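Local coordinates for macrophage migration inhibitory factor (Plasmodium berghei, PDB 2WKB), which belongs to the macrophage migration inhibitory factor family, small alpha/beta proteins that assemble into trimers, at residues F59-S64 against Y96-D101. Sequence-based numbering, arbitrary orientation.
Sequences FVRLTS and YIEFRD
The Arg100 guanidinium carries Arg61 CD over the centre of one face, 3.3 Å above its plane, and takes Thr63 OG1 at its edge. Both NE and NH2 of Arg100 donate to that oxygen within the guanidinium plane, NH2 at 2.8 Å from Thr63 OG1, each N-H...O angle bent to about 144°; this side-on grip on a single atom fixes the rotation of the group. The Arg61 guanidinium continues the stack, its plane 20° from that of Arg100 and the centres 4.4 Å apart. Its charge is met by a salt bridge from NE to Glu4 on the adjoining strand 4-7, which probably eases the closeness of two cations. The Phe59 ring receives the CB and carboxylate carbon of Glu98 at its edge, while its CD1 lies 3.4 Å from CD2 of Tyr96, at the edge of the tyrosine ring; the two rings are slid apart and barely overlap. With CG anti to the backbone N in both residues (chi1 171° in Phe59), they lean the same way. These strands are the parallel pair of a right-handed beta-alpha-beta crossover, linked through helix 73-88, in the four-stranded sheet of the MIF fold. Regular bonds alternate along them, from Val60 N to Tyr96 O (2.8 Å) through to Ser64 N to Arg100 O (2.9 Å) where the strands end. On the opposite face, Leu62 CD1 sits over the Phe99 ring, 4.3 Å from its centroid, and touches Ile97 CG2 at 3.7 Å; Ile97 and Phe99 also pack on helix 73-88. Beyond Ile97-Arg100 a strand of a second subunit adds on antiparallel, and Arg100 of the third subunit donates through NH1 to Ser64 OG.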
ATOM      1  N   PHE E  59       9.943   3.506   6.523  1.00 15.23           N
ATOM      2  CA  PHE E  59       8.621   3.735   7.057  1.00 14.61           C
ATOM      3  C   PHE E  59       8.142   2.339   7.377  1.00 17.40           C
ATOM      4  O   PHE E  59       8.037   1.498   6.459  1.00 16.68           O
ATOM      5  CB  PHE E  59       7.753   4.350   5.990  1.00 16.42           C
ATOM      6  CG  PHE E  59       6.288   4.443   6.378  1.00 18.47           C
ATOM      7  CD1 PHE E  59       5.906   4.742   7.682  1.00 21.40           C
ATOM      8  CD2 PHE E  59       5.297   4.259   5.438  1.00 21.15           C
ATOM      9  CE1 PHE E  59       4.572   4.869   8.035  1.00 21.55           C
ATOM     10  CE2 PHE E  59       3.948   4.389   5.773  1.00 26.62           C
ATOM     11  CZ  PHE E  59       3.577   4.676   7.093  1.00 21.48           C
ATOM     12  N   VAL E  60       7.832   2.056   8.660  1.00 15.09           N
ATOM     13  CA  VAL E  60       7.314   0.727   9.001  1.00 13.64           C
ATOM     14  C   VAL E  60       5.830   0.872   9.395  1.00 15.06           C
ATOM     15  O   VAL E  60       5.502   1.718  10.229  1.00 15.19           O
ATOM     16  CB  VAL E  60       8.078   0.083  10.120  1.00 15.17           C
ATOM     17  CG1 VAL E  60       7.547  -1.379  10.432  1.00 14.12           C
ATOM     18  CG2 VAL E  60       9.625  -0.061   9.756  1.00 18.16           C
ATOM     19  N   ARG E  61       4.941   0.153   8.738  1.00 14.56           N
ATOM     20  CA  ARG E  61       3.529   0.296   9.048  1.00 15.57           C
ATOM     21  C   ARG E  61       3.015  -1.071   9.577  1.00 17.06           C
ATOM     22  O   ARG E  61       3.216  -2.089   8.899  1.00 16.28           O
ATOM     23  CB  ARG E  61       2.779   0.684   7.808  1.00 15.75           C
ATOM     24  CG  ARG E  61       1.223   0.962   8.114  1.00 20.80           C
ATOM     25  CD  ARG E  61       0.585   1.729   6.914  1.00 27.78           C
ATOM     26  NE  ARG E  61       0.822   1.089   5.623  1.00 28.45           N
ATOM     27  CZ  ARG E  61       0.840   1.729   4.455  1.00 34.36           C
ATOM     28  NH1 ARG E  61       1.067   1.045   3.347  1.00 35.06           N
ATOM     29  NH2 ARG E  61       0.610   3.047   4.398  1.00 32.91           N
ATOM     30  N   LEU E  62       2.400  -1.098  10.763  1.00 15.17           N
ATOM     31  CA  LEU E  62       1.922  -2.301  11.322  1.00 15.23           C
ATOM     32  C   LEU E  62       0.406  -2.127  11.405  1.00 18.55           C
ATOM     33  O   LEU E  62      -0.110  -1.092  11.937  1.00 17.24           O
ATOM     34  CB  LEU E  62       2.503  -2.534  12.701  1.00 15.03           C
ATOM     35  CG  LEU E  62       4.035  -2.705  12.620  1.00 17.66           C
ATOM     36  CD1 LEU E  62       4.732  -1.352  12.939  1.00 16.68           C
ATOM     37  CD2 LEU E  62       4.336  -3.809  13.674  1.00 21.59           C
ATOM     38  N   THR E  63      -0.269  -3.121  10.837  1.00 18.31           N
ATOM     39  CA  THR E  63      -1.716  -3.033  10.607  1.00 20.74           C
ATOM     40  C   THR E  63      -2.382  -4.229  11.224  1.00 21.62           C
ATOM     41  O   THR E  63      -2.008  -5.361  10.938  1.00 21.17           O
ATOM     42  CB  THR E  63      -2.050  -2.928   9.111  1.00 19.91           C
ATOM     43  OG1 THR E  63      -1.518  -1.716   8.602  1.00 18.97           O
ATOM     44  CG2 THR E  63      -3.593  -2.827   8.927  1.00 25.60           C
ATOM     45  N   SER E  64      -3.307  -3.987  12.167  1.00 23.31           N
ATOM     46  CA  SER E  64      -4.229  -5.032  12.558  1.00 24.76           C
ATOM     47  C   SER E  64      -3.515  -6.198  13.219  1.00 24.34           C
ATOM     48  O   SER E  64      -3.848  -7.361  13.006  1.00 24.98           O
ATOM     49  CB  SER E  64      -4.996  -5.534  11.341  1.00 25.57           C
ATOM     50  OG  SER E  64      -5.964  -4.545  10.918  1.00 31.02           O
ATOM     51  N   TYR E  96      10.425   5.862  10.725  1.00 16.68           N
ATOM     52  CA  TYR E  96       9.112   6.347  11.197  1.00 18.12           C
ATOM     53  C   TYR E  96       8.253   5.091  11.276  1.00 19.29           C
ATOM     54  O   TYR E  96       8.235   4.316  10.339  1.00 16.16           O
ATOM     55  CB  TYR E  96       8.554   7.357  10.192  1.00 18.93           C
ATOM     56  CG  TYR E  96       7.150   7.903  10.467  1.00 21.19           C
ATOM     57  CD1 TYR E  96       6.911   8.795  11.502  1.00 27.92           C
ATOM     58  CD2 TYR E  96       6.081   7.574   9.614  1.00 28.20           C
ATOM     59  CE1 TYR E  96       5.601   9.330  11.723  1.00 28.69           C
ATOM     60  CE2 TYR E  96       4.793   8.105   9.807  1.00 30.52           C
ATOM     61  CZ  TYR E  96       4.559   8.955  10.889  1.00 32.84           C
ATOM     62  OH  TYR E  96       3.271   9.447  11.087  1.00 36.50           O
ATOM     63  N   ILE E  97       7.587   4.881  12.417  1.00 16.93           N
ATOM     64  CA  ILE E  97       6.852   3.663  12.645  1.00 17.32           C
ATOM     65  C   ILE E  97       5.410   4.044  12.925  1.00 18.13           C
ATOM     66  O   ILE E  97       5.165   4.885  13.805  1.00 19.66           O
ATOM     67  CB  ILE E  97       7.439   2.927  13.774  1.00 17.12           C
ATOM     68  CG1 ILE E  97       8.887   2.517  13.341  1.00 19.74           C
ATOM     69  CG2 ILE E  97       6.569   1.605  14.089  1.00 14.13           C
ATOM     70  CD1 ILE E  97       9.574   2.023  14.447  1.00 20.50           C
ATOM     71  N   GLU E  98       4.475   3.455  12.194  1.00 17.33           N
ATOM     72  CA  GLU E  98       3.084   3.737  12.365  1.00 18.92           C
ATOM     73  C   GLU E  98       2.293   2.469  12.653  1.00 18.83           C
ATOM     74  O   GLU E  98       2.517   1.432  12.003  1.00 18.18           O
ATOM     75  CB  GLU E  98       2.618   4.389  11.091  1.00 19.48           C
ATOM     76  CG  GLU E  98       1.203   4.746  11.050  1.00 26.40           C
ATOM     77  CD  GLU E  98       0.864   5.348   9.687  1.00 29.76           C
ATOM     78  OE1 GLU E  98       1.258   6.506   9.481  1.00 36.25           O
ATOM     79  OE2 GLU E  98       0.281   4.627   8.857  1.00 30.01           O
ATOM     80  N   PHE E  99       1.360   2.552  13.629  1.00 18.23           N
ATOM     81  CA  PHE E  99       0.535   1.415  14.063  1.00 19.15           C
ATOM     82  C   PHE E  99      -0.949   1.782  13.755  1.00 23.52           C
ATOM     83  O   PHE E  99      -1.446   2.807  14.170  1.00 21.64           O
ATOM     84  CB  PHE E  99       0.634   1.144  15.579  1.00 18.94           C
ATOM     85  CG  PHE E  99       1.996   0.765  16.096  1.00 16.13           C
ATOM     86  CD1 PHE E  99       2.336  -0.562  16.191  1.00 17.43           C
ATOM     87  CD2 PHE E  99       2.918   1.729  16.488  1.00 16.56           C
ATOM     88  CE1 PHE E  99       3.616  -0.971  16.700  1.00 15.70           C
ATOM     89  CE2 PHE E  99       4.205   1.316  16.986  1.00 15.98           C
ATOM     90  CZ  PHE E  99       4.520  -0.043  17.079  1.00 15.46           C
ATOM     91  N   ARG E 100      -1.645   0.964  12.994  1.00 29.29           N
ATOM     92  CA  ARG E 100      -3.091   1.189  12.710  1.00 35.90           C
ATOM     93  C   ARG E 100      -3.827  -0.053  13.129  1.00 39.70           C
ATOM     94  O   ARG E 100      -3.391  -1.144  12.786  1.00 39.75           O
ATOM     95  CB  ARG E 100      -3.335   1.363  11.242  1.00 36.26           C
ATOM     96  CG  ARG E 100      -2.280   2.064  10.455  1.00 41.00           C
ATOM     97  CD  ARG E 100      -2.700   2.139   8.963  1.00 46.25           C
ATOM     98  NE  ARG E 100      -2.419   0.896   8.217  1.00 47.38           N
ATOM     99  CZ  ARG E 100      -2.639   0.728   6.909  1.00 47.96           C
ATOM    100  NH1 ARG E 100      -3.139   1.727   6.177  1.00 49.12           N
ATOM    101  NH2 ARG E 100      -2.341  -0.431   6.313  1.00 48.44           N
ATOM    102  N   ASP E 101      -4.926   0.067  13.891  1.00 44.67           N
ATOM    103  CA  ASP E 101      -5.747  -1.121  14.120  1.00 49.31           C
ATOM    104  C   ASP E 101      -7.138  -1.045  13.475  1.00 51.87           C
ATOM    105  O   ASP E 101      -7.986  -0.203  13.828  1.00 51.55           O
ATOM    106  CB  ASP E 101      -5.782  -1.598  15.577  1.00 50.06           C
ATOM    107  CG  ASP E 101      -6.400  -3.011  15.719  1.00 53.62           C
ATOM    108  OD1 ASP E 101      -7.638  -3.129  15.526  1.00 54.98           O
ATOM    109  OD2 ASP E 101      -5.662  -4.000  16.035  1.00 56.03           O
TER